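Local structure of racemase, putative (Roseobacter denitrificans, 3TCS) at residues B[371-374]-B[375-379]. The protein binds magnesium ions and belongs to the mandelate racemase/muconate lactonizing enzyme family, and is probably a hydro-lyase or racemase of the enolase type. Sequence-based numbering, arbitrary orientation.
Sequences VEIS and PEWLA
Ser374 and Trp377 meet in a serine N-cap, a textbook way of starting a helix and here the one that opens the short helix 375-380. Before it enters the helix, the loop is tied to Leu348 and Val350 through backbone bonds of Ser374 and Glu372. From Ser374 CB, which lies 3.9 Å from Trp377 CB, the side chain runs to OG, set anti to the backbone N (chi1 168°) and thereby turned over the first helical turn. Ser374 OG accepts from Trp377 N at 3.3 Å, a long but fairly straight bond (162°), and Glu376 CB lies 3.6 Å from the same Ser374 OG. N-H groups in the first turn of a helix generally lack the carbonyl four residues back, and the serine hydroxyl oxygen accepts this one. With the hydroxyl gone, as in an alanine here, Trp377 N would probably lose this capping acceptor and the helix start would be less firmly fixed. The serine carbonyl adds the first full helical bond, Leu378 N to Ser374 O at 3.0 Å.

Alongside the cap, the side chains of Ile373 and Leu378 cross at about a right angle, a pairing called a hydrophobic staple, since it links the residue before the N-cap to the fourth residue after the N-cap. Both also lean on Trp50 of strand 48-52, and Trp377 meets Phe38 edge-to-face, so the helix start is seated on the antiparallel sheet. The staple closes where Ile373 CG2 touches Leu378 CD2 at 3.7 Å, the same leucine methyl lying in plane at the edge of the Trp377 ring.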
loop_
_atom_site.group_PDB
_atom_site.type_symbol
_atom_site.label_atom_id
_atom_site.label_comp_id
_atom_site.label_asym_id
_atom_site.label_seq_id
_atom_site.Cartn_x
_atom_site.Cartn_y
_atom_site.Cartn_z
ATOM N N VAL B 371 3.976 -28.261 10.953
ATOM C CA VAL B 371 3.753 -28.674 9.576
ATOM C C VAL B 371 5.104 -28.750 8.873
ATOM O O VAL B 371 6.076 -28.145 9.323
ATOM C CB VAL B 371 2.850 -27.656 8.837
ATOM C CG1 VAL B 371 3.588 -26.334 8.667
ATOM C CG2 VAL B 371 2.420 -28.212 7.483
ATOM N N GLU B 372 5.158 -29.495 7.776
ATOM C CA GLU B 372 6.386 -29.644 7.004
ATOM C C GLU B 372 6.051 -29.384 5.540
ATOM O O GLU B 372 5.119 -29.971 5.003
ATOM C CB GLU B 372 6.930 -31.064 7.156
ATOM C CG GLU B 372 8.363 -31.254 6.683
ATOM C CD GLU B 372 8.812 -32.703 6.788
ATOM O OE1 GLU B 372 8.325 -33.411 7.698
ATOM O OE2 GLU B 372 9.656 -33.128 5.969
ATOM N N ILE B 373 6.802 -28.494 4.904
ATOM C CA ILE B 373 6.560 -28.184 3.506
ATOM C C ILE B 373 6.997 -29.389 2.687
ATOM O O ILE B 373 8.014 -30.009 2.985
ATOM C CB ILE B 373 7.363 -26.948 3.056
ATOM C CG1 ILE B 373 7.111 -25.783 4.020
ATOM C CG2 ILE B 373 6.979 -26.566 1.630
ATOM C CD1 ILE B 373 5.650 -25.392 4.169
ATOM N N SER B 374 6.216 -29.714 1.664
ATOM C CA SER B 374 6.498 -30.845 0.783
ATOM C C SER B 374 7.831 -30.704 0.061
ATOM O O SER B 374 8.059 -29.721 -0.636
ATOM C CB SER B 374 5.391 -30.971 -0.258
ATOM O OG SER B 374 5.763 -31.873 -1.279
ATOM N N PRO B 375 8.732 -31.689 0.222
ATOM C CA PRO B 375 10.036 -31.623 -0.448
ATOM C C PRO B 375 9.883 -31.548 -1.970
ATOM O O PRO B 375 10.695 -30.930 -2.660
ATOM C CB PRO B 375 10.720 -32.911 0.004
ATOM C CG PRO B 375 10.165 -33.111 1.374
ATOM C CD PRO B 375 8.691 -32.809 1.179
ATOM N N GLU B 376 8.843 -32.192 -2.485
ATOM C CA GLU B 376 8.568 -32.195 -3.921
ATOM C C GLU B 376 8.166 -30.792 -4.368
ATOM O O GLU B 376 8.610 -30.310 -5.412
ATOM C CB GLU B 376 7.444 -33.194 -4.230
ATOM C CG GLU B 376 6.874 -33.148 -5.645
ATOM C CD GLU B 376 7.897 -33.455 -6.727
ATOM O OE1 GLU B 376 8.798 -34.289 -6.496
ATOM O OE2 GLU B 376 7.786 -32.869 -7.823
ATOM N N TRP B 377 7.328 -30.130 -3.575
ATOM C CA TRP B 377 6.904 -28.783 -3.935
ATOM C C TRP B 377 8.130 -27.874 -3.925
ATOM O O TRP B 377 8.336 -27.085 -4.847
ATOM C CB TRP B 377 5.861 -28.250 -2.943
ATOM C CG TRP B 377 5.262 -26.943 -3.382
ATOM C CD1 TRP B 377 4.117 -26.767 -4.098
ATOM C CD2 TRP B 377 5.802 -25.636 -3.160
ATOM N NE1 TRP B 377 3.906 -25.430 -4.337
ATOM C CE2 TRP B 377 4.927 -24.713 -3.770
ATOM C CE3 TRP B 377 6.945 -25.154 -2.504
ATOM C CZ2 TRP B 377 5.155 -23.330 -3.746
ATOM C CZ3 TRP B 377 7.174 -23.776 -2.480
ATOM C CH2 TRP B 377 6.281 -22.883 -3.096
ATOM N N LEU B 378 8.946 -27.985 -2.879
ATOM C CA LEU B 378 10.152 -27.165 -2.778
ATOM C C LEU B 378 11.084 -27.376 -3.974
ATOM O O LEU B 378 11.675 -26.425 -4.487
ATOM C CB LEU B 378 10.902 -27.480 -1.479
ATOM C CG LEU B 378 10.178 -27.049 -0.196
ATOM C CD1 LEU B 378 10.936 -27.544 1.021
ATOM C CD2 LEU B 378 10.058 -25.539 -0.159
ATOM N N ALA B 379 11.212 -28.622 -4.417
ATOM C CA ALA B 379 12.081 -28.934 -5.550
ATOM C C ALA B 379 11.694 -28.149 -6.802
ATOM O O ALA B 379 12.563 -27.759 -7.585
ATOM C CB ALA B 379 12.049 -30.442 -5.844
#